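Local coordinates for protein leucyl-tRNA synthetase subunit alpha (Aquifex aeolicus, PDB 3O0A) that probably hydrolyses mischarged tRNA through its CP1 editing domain, as part of a synthetase that attaches leucine to its cognate tRNA, at residues 40-46 against 134-140; 55-60 against 124-130; 83-89 against 105-109. All coordinates share one frame; numbering follows the deposited sequence.

Contact 1: residues 40-46 against 134-140; sequences IDVFTTR and YGTGAIM
Thr-136 OG1 donates a 2.7 Å hydrogen bond to the backbone O of Asp-41, with the donor tilted out of the carbonyl plane. The Thr-136 hydroxyl stands between its own N and carbonyl carbon (chi1 60°), facing the strand, and also accepts a weak bond from Ala-138 N. Beside it, Val-42 lays CB 3.4 Å from Ala-138 O, while CG2 meets Met-140 CB; a compact branched aliphatic side chain suits a place where it lies against backbone as well as Met-140. Phe-43 turns its edge to Tyr-134, whose OH lies near the ring plane, 3.4 Å from Phe-43 CD2, with the two rings inclined at 59°. The extended Met-140 side chain carries CE to within 3.4 Å of Arg-46 O and onto Thr-44, whose OG1 accepts from Arg-46 N in an ST turn.

Water replaces direct backbone pairing: one molecule gathers Phe-43 N, Thr-136 N and Ala-138 O, and another links Phe-43 O to Met-140 N. Behind these lies the type II' turn of 134-137, where glycine suits position 135 because its phi is positive and a CB would strike Phe-43 CB.

Strand 37-44 pairs with strand 6-13, to which Asp-41 adds a salt bridge with Arg-9, and strand 138-141 pairs with strand 55-58. Their segments cross at 69°, so the contact joins the edges of two sheets, and Ile-40 reaches past Ala-138 to Val-56 and Leu-58.

Contact 2: residues 55-60 against 124-130; sequences FVVLAP and VWSANYV
Val-56 to Leu-58 run parallel beside Val-124 to Ser-126, joined by backbone bonds. Trp-125 N gives a nearly straight bond (176°) to Val-56 O at 2.8 Å, and Leu-58 N answers with 2.9 Å to Trp-125 O. A longer, weak bond from Ala-127 N to Leu-58 O closes the strand pairing.

That same Leu-58 O is also gripped by a side chain. Ser-126 OG, swung opposite its own N (chi1 -174°), donates to it over 2.9 Å from above the carbonyl plane. Replacing the serine by an alanine removes the hydroxyl and is likely to leave Leu-58 O with only the weak Ala-127 amide bond across this contact and to open a small gap beside Pro-60 CA.

Among apolar contacts, Val-57 CG1 is wedged against Val-130 CG2 at 3.4 Å, tighter than usual, with Ala-127 CB 3.6 Å from Val-57 CG1. Val-130 CG2 also sits over the centre of the Tyr-129 ring, whose OH is held by Asp-149. On the other face of the sheet, Leu-58 CD1 meets Val-124 CG1 at 3.7 Å.

The compact valines thus suit a buried, closely spaced strand pair, while the one side-chain hydroxyl that bonds across helps satisfy a carbonyl where regular pairing fades into the turn of 127-130.

Contact 3: residues 83-89 against 105-109; sequences VENFVEK and EGVFL
Phe-86 reaches from the helix to the strand, and its CB already lies 3.6 Å from Val-107 CG1. CG is met by both methyls of that valine, and Phe-86 CD2 presses on Val-107 CG2, also at 3.6 Å. The other flank of the ring belongs to Glu-105: OE2 lies at the edge, in the ring plane, 3.9 Å from Phe-86 CD1, a place where the slightly positive ring hydrogens are likely to suit a carboxylate. Further out, Phe-86 CE1 approaches Glu-105 O at 3.6 Å, and CZ ends near Gly-106 CA. The torsion that sets CG opposite the backbone N (chi1 173°) sends the ring outward to this strand.

One helical turn along, Lys-89 stretches fully and places NZ 2.8 Å from Glu-105 OE1 in a salt bridge, meeting the oxygen on its syn side. Long, flexible chains suit this solvent-facing margin. At the opposite end, Val-83 CG1 packs on Leu-109 CD2 at 3.7 Å, the two side chains crossing at about a right angle.

Helix 80-91 lies against the outer strand 106-114 of the mixed sheet, its segment running at 140° to that of the strand. Phe-86 reaches on to Ser-126 of the next strand, and Val-83 also touches Val-65 and Ala-69 of helix 64-74.

In the fold
Contact 2 is the buried core of the three, a parallel strand pair inside the mixed sheet; contacts 1 and 3 involve that sheet's outer strands and are partly exposed. Segment 55-60 bonds to segment 134-140 of contact 1 through Ala-59 N to Gly-137 O and Val-57 O to Ile-139 N, while strand 121-127 bonds to strand 106-114 of contact 3. Contacts 1 and 3 do not touch, their nearest atoms being about 8 Å apart. Chemistry follows place: backbone bonds, a serine hydroxyl and aliphatic side chains in the middle; waters and a threonine hydroxyl where two sheets meet at contact 1; and a helix packed by Phe-86, with a salt bridge at its more exposed end, in contact 3.

Contact 1: residues 40-46 against 134-140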
loop_
_atom_site.group_PDB
_atom_site.type_symbol
_atom_site.label_atom_id
_atom_site.label_comp_id
_atom_site.label_asym_id
_atom_site.label_seq_id
_atom_site.Cartn_x
_atom_site.Cartn_y
_atom_site.Cartn_z
ATOM N N ILE A 40 -0.669 9.062 -1.077
ATOM C CA ILE A 40 -0.919 7.889 -1.917
ATOM C C ILE A 40 -2.302 7.376 -1.562
ATOM O O ILE A 40 -2.479 6.669 -0.569
ATOM C CB ILE A 40 0.139 6.793 -1.667
ATOM C CG1 ILE A 40 1.545 7.360 -1.882
ATOM C CG2 ILE A 40 -0.083 5.571 -2.567
ATOM C CD1 ILE A 40 2.161 7.978 -0.659
ATOM N N ASP A 41 -3.277 7.730 -2.383
ATOM C CA ASP A 41 -4.641 7.282 -2.130
ATOM C C ASP A 41 -4.788 5.850 -2.628
ATOM O O ASP A 41 -4.392 5.524 -3.756
ATOM C CB ASP A 41 -5.656 8.160 -2.851
ATOM C CG ASP A 41 -5.708 9.585 -2.320
ATOM O OD1 ASP A 41 -5.263 9.843 -1.177
ATOM O OD2 ASP A 41 -6.224 10.446 -3.071
ATOM N N VAL A 42 -5.354 4.994 -1.784
ATOM C CA VAL A 42 -5.581 3.609 -2.176
ATOM C C VAL A 42 -7.074 3.318 -2.106
ATOM O O VAL A 42 -7.764 3.821 -1.237
ATOM C CB VAL A 42 -4.746 2.571 -1.335
ATOM C CG1 VAL A 42 -3.254 2.926 -1.311
ATOM C CG2 VAL A 42 -5.266 2.412 0.090
ATOM N N PHE A 43 -7.575 2.523 -3.041
ATOM C CA PHE A 43 -8.907 1.966 -2.876
ATOM C C PHE A 43 -8.838 0.546 -2.321
ATOM O O PHE A 43 -8.035 -0.259 -2.765
ATOM C CB PHE A 43 -9.706 1.990 -4.176
ATOM C CG PHE A 43 -11.027 1.285 -4.061
ATOM C CD1 PHE A 43 -12.108 1.898 -3.430
ATOM C CD2 PHE A 43 -11.174 -0.014 -4.536
ATOM C CE1 PHE A 43 -13.327 1.225 -3.297
ATOM C CE2 PHE A 43 -12.385 -0.687 -4.407
ATOM C CZ PHE A 43 -13.456 -0.065 -3.785
ATOM N N THR A 44 -9.685 0.243 -1.344
ATOM C CA THR A 44 -9.753 -1.116 -0.795
ATOM C C THR A 44 -11.180 -1.543 -0.502
ATOM O O THR A 44 -11.974 -0.743 -0.033
ATOM C CB THR A 44 -8.894 -1.278 0.507
ATOM O OG1 THR A 44 -8.995 -2.629 0.985
ATOM C CG2 THR A 44 -9.329 -0.312 1.606
ATOM N N THR A 45 -11.498 -2.810 -0.768
ATOM C CA THR A 45 -12.775 -3.379 -0.334
ATOM C C THR A 45 -12.614 -4.021 1.045
ATOM O O THR A 45 -13.553 -4.620 1.573
ATOM C CB THR A 45 -13.319 -4.425 -1.335
ATOM O OG1 THR A 45 -12.385 -5.507 -1.456
ATOM C CG2 THR A 45 -13.529 -3.782 -2.701
ATOM N N ARG A 46 -11.414 -3.884 1.613
ATOM C CA ARG A 46 -11.088 -4.462 2.919
ATOM C C ARG A 46 -10.546 -3.432 3.925
ATOM O O ARG A 46 -9.454 -3.608 4.477
ATOM C CB ARG A 46 -10.110 -5.631 2.757
ATOM C CG ARG A 46 -10.695 -6.885 2.056
ATOM C CD ARG A 46 -11.923 -7.461 2.759
ATOM N NE ARG A 46 -11.688 -7.824 4.158
ATOM C CZ ARG A 46 -11.142 -8.968 4.573
ATOM N NH1 ARG A 46 -10.739 -9.895 3.704
ATOM N NH2 ARG A 46 -10.997 -9.189 5.876
ATOM N N TYR A 134 -7.293 -0.971 -11.583
ATOM C CA TYR A 134 -7.995 -1.295 -10.348
ATOM C C TYR A 134 -7.932 -0.112 -9.400
ATOM O O TYR A 134 -6.836 0.317 -9.019
ATOM C CB TYR A 134 -7.420 -2.513 -9.624
ATOM C CG TYR A 134 -8.135 -2.730 -8.293
ATOM C CD1 TYR A 134 -9.429 -3.249 -8.257
ATOM C CD2 TYR A 134 -7.537 -2.359 -7.081
ATOM C CE1 TYR A 134 -10.103 -3.427 -7.047
ATOM C CE2 TYR A 134 -8.201 -2.530 -5.865
ATOM C CZ TYR A 134 -9.481 -3.071 -5.860
ATOM O OH TYR A 134 -10.155 -3.249 -4.665
ATOM N N GLY A 135 -9.099 0.389 -8.997
ATOM C CA GLY A 135 -9.156 1.498 -8.038
ATOM C C GLY A 135 -8.361 2.723 -8.454
ATOM O O GLY A 135 -8.550 3.256 -9.552
ATOM N N THR A 136 -7.470 3.163 -7.567
ATOM C CA THR A 136 -6.616 4.318 -7.814
ATOM C C THR A 136 -5.294 3.920 -8.466
ATOM O O THR A 136 -4.433 4.777 -8.712
ATOM C CB THR A 136 -6.229 5.009 -6.500
ATOM O OG1 THR A 136 -5.520 4.071 -5.680
ATOM C CG2 THR A 136 -7.459 5.530 -5.751
ATOM N N GLY A 137 -5.103 2.627 -8.691
ATOM C CA GLY A 137 -3.831 2.129 -9.224
ATOM C C GLY A 137 -2.746 1.952 -8.173
ATOM O O GLY A 137 -1.598 1.643 -8.506
ATOM N N ALA A 138 -3.107 2.169 -6.910
ATOM C CA ALA A 138 -2.234 1.889 -5.768
ATOM C C ALA A 138 -3.045 1.141 -4.728
ATOM O O ALA A 138 -4.227 1.441 -4.507
ATOM C CB ALA A 138 -1.690 3.162 -5.174
ATOM N N ILE A 139 -2.421 0.152 -4.105
ATOM C CA ILE A 139 -3.129 -0.650 -3.110
ATOM C C ILE A 139 -2.353 -0.694 -1.797
ATOM O O ILE A 139 -1.119 -0.560 -1.777
ATOM C CB ILE A 139 -3.425 -2.096 -3.631
ATOM C CG1 ILE A 139 -2.127 -2.862 -3.921
ATOM C CG2 ILE A 139 -4.332 -2.048 -4.880
ATOM C CD1 ILE A 139 -2.301 -4.394 -3.977
ATOM N N MET A 140 -3.085 -0.871 -0.701
ATOM C CA MET A 140 -2.453 -1.299 0.536
ATOM C C MET A 140 -2.338 -2.812 0.525
ATOM O O MET A 140 -3.245 -3.528 0.060
ATOM C CB MET A 140 -3.216 -0.812 1.761
ATOM C CG MET A 140 -4.550 -1.498 1.981
ATOM S SD MET A 140 -5.379 -0.718 3.372
ATOM C CE MET A 140 -6.591 -1.996 3.708
HETATM O O HOH W 1 -5.874 -1.492 -1.293
HETATM O O HOH W 2 -6.770 1.155 -5.582
HETATM O O HOH W 3 -9.313 -4.555 -2.126
#

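Contact 2: residues 55-60 against 124-130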
loop_
_atom_site.group_PDB
_atom_site.type_symbol
_atom_site.label_atom_id
_atom_site.label_comp_id
_atom_site.label_asym_id
_atom_site.label_seq_id
_atom_site.Cartn_x
_atom_site.Cartn_y
_atom_site.Cartn_z
ATOM N N PHE A 55 2.896 -3.055 3.613
ATOM C CA PHE A 55 3.515 -2.350 2.492
ATOM C C PHE A 55 2.445 -1.809 1.551
ATOM O O PHE A 55 1.261 -2.156 1.680
ATOM C CB PHE A 55 4.563 -3.231 1.751
ATOM C CG PHE A 55 4.026 -4.516 1.171
ATOM C CD1 PHE A 55 3.778 -5.629 1.981
ATOM C CD2 PHE A 55 3.865 -4.647 -0.206
ATOM C CE1 PHE A 55 3.323 -6.830 1.429
ATOM C CE2 PHE A 55 3.411 -5.843 -0.768
ATOM C CZ PHE A 55 3.135 -6.935 0.055
ATOM N N VAL A 56 2.869 -0.912 0.660
ATOM C CA VAL A 56 2.014 -0.304 -0.343
ATOM C C VAL A 56 2.590 -0.645 -1.706
ATOM O O VAL A 56 3.813 -0.650 -1.868
ATOM C CB VAL A 56 1.969 1.235 -0.131
ATOM C CG1 VAL A 56 1.273 1.962 -1.288
ATOM C CG2 VAL A 56 1.283 1.558 1.205
ATOM N N VAL A 57 1.724 -0.945 -2.675
ATOM C CA VAL A 57 2.181 -1.194 -4.049
ATOM C C VAL A 57 1.475 -0.283 -5.055
ATOM O O VAL A 57 0.250 -0.181 -5.057
ATOM C CB VAL A 57 1.988 -2.668 -4.488
ATOM C CG1 VAL A 57 2.331 -2.821 -5.971
ATOM C CG2 VAL A 57 2.866 -3.608 -3.652
ATOM N N LEU A 58 2.261 0.378 -5.904
ATOM C CA LEU A 58 1.738 1.158 -7.012
ATOM C C LEU A 58 1.853 0.320 -8.268
ATOM O O LEU A 58 2.866 -0.356 -8.477
ATOM C CB LEU A 58 2.585 2.422 -7.214
ATOM C CG LEU A 58 2.339 3.631 -6.294
ATOM C CD1 LEU A 58 2.200 3.266 -4.833
ATOM C CD2 LEU A 58 3.408 4.714 -6.520
ATOM N N ALA A 59 0.834 0.368 -9.115
ATOM C CA ALA A 59 0.985 -0.173 -10.469
ATOM C C ALA A 59 2.198 0.485 -11.169
ATOM O O ALA A 59 2.525 1.647 -10.912
ATOM C CB ALA A 59 -0.265 0.054 -11.262
ATOM N N PRO A 60 2.872 -0.254 -12.067
ATOM C CA PRO A 60 4.069 0.274 -12.742
ATOM C C PRO A 60 3.821 1.597 -13.463
ATOM O O PRO A 60 4.733 2.439 -13.527
ATOM C CB PRO A 60 4.422 -0.812 -13.765
ATOM C CG PRO A 60 3.703 -2.039 -13.314
ATOM C CD PRO A 60 2.533 -1.623 -12.496
ATOM N N VAL A 124 7.074 1.403 0.257
ATOM C CA VAL A 124 6.328 1.529 -0.984
ATOM C C VAL A 124 7.087 0.862 -2.124
ATOM O O VAL A 124 8.245 1.196 -2.379
ATOM C CB VAL A 124 6.035 2.995 -1.330
ATOM C CG1 VAL A 124 5.083 3.079 -2.539
ATOM C CG2 VAL A 124 5.422 3.707 -0.130
ATOM N N TRP A 125 6.400 -0.070 -2.780
ATOM C CA TRP A 125 6.896 -0.862 -3.902
ATOM C C TRP A 125 6.071 -0.598 -5.167
ATOM O O TRP A 125 4.985 -0.011 -5.107
ATOM C CB TRP A 125 6.780 -2.345 -3.534
ATOM C CG TRP A 125 7.787 -2.799 -2.555
ATOM C CD1 TRP A 125 7.891 -2.442 -1.232
ATOM C CD2 TRP A 125 8.847 -3.711 -2.811
ATOM N NE1 TRP A 125 8.970 -3.080 -0.655
ATOM C CE2 TRP A 125 9.575 -3.861 -1.604
ATOM C CE3 TRP A 125 9.265 -4.412 -3.948
ATOM C CZ2 TRP A 125 10.689 -4.693 -1.505
ATOM C CZ3 TRP A 125 10.386 -5.233 -3.852
ATOM C CH2 TRP A 125 11.085 -5.361 -2.641
ATOM N N SER A 126 6.602 -0.999 -6.320
ATOM C CA SER A 126 5.786 -1.159 -7.523
ATOM C C SER A 126 5.845 -2.632 -7.891
ATOM O O SER A 126 6.868 -3.285 -7.656
ATOM C CB SER A 126 6.300 -0.293 -8.672
ATOM O OG SER A 126 5.434 -0.333 -9.796
ATOM N N ALA A 127 4.750 -3.163 -8.434
ATOM C CA ALA A 127 4.690 -4.599 -8.787
ATOM C C ALA A 127 3.812 -4.914 -9.990
ATOM O O ALA A 127 2.886 -4.165 -10.296
ATOM C CB ALA A 127 4.270 -5.436 -7.579
ATOM N N ASN A 128 4.122 -6.016 -10.682
ATOM C CA ASN A 128 3.402 -6.389 -11.907
ATOM C C ASN A 128 1.945 -6.777 -11.681
ATOM O O ASN A 128 1.086 -6.518 -12.536
ATOM C CB ASN A 128 4.138 -7.484 -12.694
ATOM C CG ASN A 128 4.280 -8.789 -11.922
ATOM O OD1 ASN A 128 4.062 -8.846 -10.710
ATOM N ND2 ASN A 128 4.661 -9.850 -12.638
ATOM N N TYR A 129 1.656 -7.362 -10.520
ATOM C CA TYR A 129 0.318 -7.914 -10.259
ATOM C C TYR A 129 -0.754 -6.859 -9.940
ATOM O O TYR A 129 -1.951 -7.168 -9.895
ATOM C CB TYR A 129 0.388 -9.010 -9.179
ATOM C CG TYR A 129 0.527 -8.525 -7.742
ATOM C CD1 TYR A 129 1.778 -8.179 -7.208
ATOM C CD2 TYR A 129 -0.584 -8.451 -6.903
ATOM C CE1 TYR A 129 1.908 -7.737 -5.878
ATOM C CE2 TYR A 129 -0.464 -8.008 -5.571
ATOM C CZ TYR A 129 0.775 -7.668 -5.063
ATOM O OH TYR A 129 0.885 -7.247 -3.752
ATOM N N VAL A 130 -0.317 -5.620 -9.729
ATOM C CA VAL A 130 -1.210 -4.534 -9.421
ATOM C C VAL A 130 -1.471 -3.766 -10.709
ATOM O O VAL A 130 -0.549 -3.230 -11.320
ATOM C CB VAL A 130 -0.616 -3.633 -8.296
ATOM C CG1 VAL A 130 -1.456 -2.379 -8.098
ATOM C CG2 VAL A 130 -0.541 -4.429 -7.002
#

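Contact 3: residues 83-89 against 105-109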
loop_
_atom_site.group_PDB
_atom_site.type_symbol
_atom_site.label_atom_id
_atom_site.label_comp_id
_atom_site.label_asym_id
_atom_site.label_seq_id
_atom_site.Cartn_x
_atom_site.Cartn_y
_atom_site.Cartn_z
ATOM N N VAL A 83 14.266 0.744 -10.811
ATOM C CA VAL A 83 12.858 1.098 -10.905
ATOM C C VAL A 83 12.496 1.360 -12.368
ATOM O O VAL A 83 11.506 0.836 -12.873
ATOM C CB VAL A 83 12.515 2.302 -10.003
ATOM C CG1 VAL A 83 11.032 2.707 -10.175
ATOM C CG2 VAL A 83 12.775 1.950 -8.548
ATOM N N GLU A 84 13.330 2.134 -13.049
ATOM C CA GLU A 84 13.101 2.486 -14.453
ATOM C C GLU A 84 13.052 1.253 -15.341
ATOM O O GLU A 84 12.168 1.113 -16.202
ATOM C CB GLU A 84 14.238 3.392 -14.916
ATOM C CG GLU A 84 13.896 4.215 -16.133
ATOM C CD GLU A 84 14.885 5.343 -16.331
ATOM O OE1 GLU A 84 16.103 5.069 -16.302
ATOM O OE2 GLU A 84 14.439 6.498 -16.498
ATOM N N ASN A 85 14.005 0.352 -15.133
ATOM C CA ASN A 85 14.057 -0.897 -15.896
ATOM C C ASN A 85 12.785 -1.709 -15.694
ATOM O O ASN A 85 12.252 -2.290 -16.643
ATOM C CB ASN A 85 15.269 -1.730 -15.489
ATOM C CG ASN A 85 16.579 -1.097 -15.911
ATOM O OD1 ASN A 85 16.611 -0.208 -16.770
ATOM N ND2 ASN A 85 17.659 -1.532 -15.298
ATOM N N PHE A 86 12.309 -1.756 -14.457
ATOM C CA PHE A 86 11.053 -2.468 -14.173
ATOM C C PHE A 86 9.852 -1.877 -14.927
ATOM O O PHE A 86 9.081 -2.605 -15.573
ATOM C CB PHE A 86 10.798 -2.506 -12.669
ATOM C CG PHE A 86 9.462 -3.072 -12.296
ATOM C CD1 PHE A 86 9.221 -4.441 -12.409
ATOM C CD2 PHE A 86 8.446 -2.226 -11.823
ATOM C CE1 PHE A 86 7.972 -4.970 -12.064
ATOM C CE2 PHE A 86 7.198 -2.744 -11.475
ATOM C CZ PHE A 86 6.976 -4.119 -11.581
ATOM N N VAL A 87 9.677 -0.566 -14.840
ATOM C CA VAL A 87 8.563 0.107 -15.511
ATOM C C VAL A 87 8.607 -0.146 -17.028
ATOM O O VAL A 87 7.579 -0.446 -17.651
ATOM C CB VAL A 87 8.589 1.618 -15.178
ATOM C CG1 VAL A 87 7.591 2.395 -16.028
ATOM C CG2 VAL A 87 8.332 1.821 -13.683
ATOM N N GLU A 88 9.811 -0.060 -17.598
ATOM C CA GLU A 88 10.002 -0.264 -19.038
ATOM C C GLU A 88 9.651 -1.692 -19.433
ATOM O O GLU A 88 9.029 -1.911 -20.472
ATOM C CB GLU A 88 11.430 0.102 -19.461
ATOM C CG GLU A 88 11.704 1.631 -19.483
ATOM C CD GLU A 88 10.739 2.406 -20.393
ATOM O OE1 GLU A 88 10.688 2.124 -21.613
ATOM O OE2 GLU A 88 10.035 3.302 -19.887
ATOM N N LYS A 89 10.053 -2.657 -18.606
ATOM C CA LYS A 89 9.749 -4.063 -18.876
ATOM C C LYS A 89 8.239 -4.244 -18.840
ATOM O O LYS A 89 7.662 -4.917 -19.682
ATOM C CB LYS A 89 10.386 -4.968 -17.831
ATOM C CG LYS A 89 10.251 -6.470 -18.107
ATOM C CD LYS A 89 10.876 -7.271 -16.973
ATOM C CE LYS A 89 10.516 -8.739 -17.043
ATOM N NZ LYS A 89 11.253 -9.535 -16.022
ATOM N N GLU A 105 6.718 -9.986 -9.646
ATOM C CA GLU A 105 7.913 -9.159 -9.773
ATOM C C GLU A 105 7.611 -7.754 -9.286
ATOM O O GLU A 105 6.563 -7.194 -9.607
ATOM C CB GLU A 105 8.430 -9.099 -11.220
ATOM C CG GLU A 105 9.839 -8.459 -11.315
ATOM C CD GLU A 105 10.382 -8.300 -12.736
ATOM O OE1 GLU A 105 9.809 -8.887 -13.683
ATOM O OE2 GLU A 105 11.410 -7.589 -12.897
ATOM N N GLY A 106 8.535 -7.205 -8.509
ATOM C CA GLY A 106 8.422 -5.820 -8.073
ATOM C C GLY A 106 9.743 -5.183 -7.693
ATOM O O GLY A 106 10.800 -5.823 -7.705
ATOM N N VAL A 107 9.669 -3.910 -7.333
ATOM C CA VAL A 107 10.847 -3.112 -7.022
ATOM C C VAL A 107 10.508 -2.148 -5.891
ATOM O O VAL A 107 9.379 -1.641 -5.817
ATOM C CB VAL A 107 11.365 -2.325 -8.255
ATOM C CG1 VAL A 107 11.944 -3.272 -9.308
ATOM C CG2 VAL A 107 10.283 -1.420 -8.861
ATOM N N PHE A 108 11.467 -1.926 -5.000
ATOM C CA PHE A 108 11.251 -1.025 -3.855
ATOM C C PHE A 108 11.532 0.398 -4.317
ATOM O O PHE A 108 12.561 0.648 -4.958
ATOM C CB PHE A 108 12.178 -1.437 -2.709
ATOM C CG PHE A 108 12.173 -0.515 -1.509
ATOM C CD1 PHE A 108 10.987 -0.001 -0.980
ATOM C CD2 PHE A 108 13.384 -0.198 -0.885
ATOM C CE1 PHE A 108 11.017 0.841 0.138
ATOM C CE2 PHE A 108 13.436 0.625 0.233
ATOM C CZ PHE A 108 12.244 1.151 0.757
ATOM N N LEU A 109 10.619 1.317 -4.001
ATOM C CA LEU A 109 10.766 2.721 -4.398
ATOM C C LEU A 109 11.608 3.574 -3.440
ATOM O O LEU A 109 11.920 4.728 -3.741
ATOM C CB LEU A 109 9.383 3.352 -4.629
ATOM C CG LEU A 109 8.474 2.626 -5.632
ATOM C CD1 LEU A 109 7.187 3.465 -5.864
ATOM C CD2 LEU A 109 9.177 2.271 -6.975
#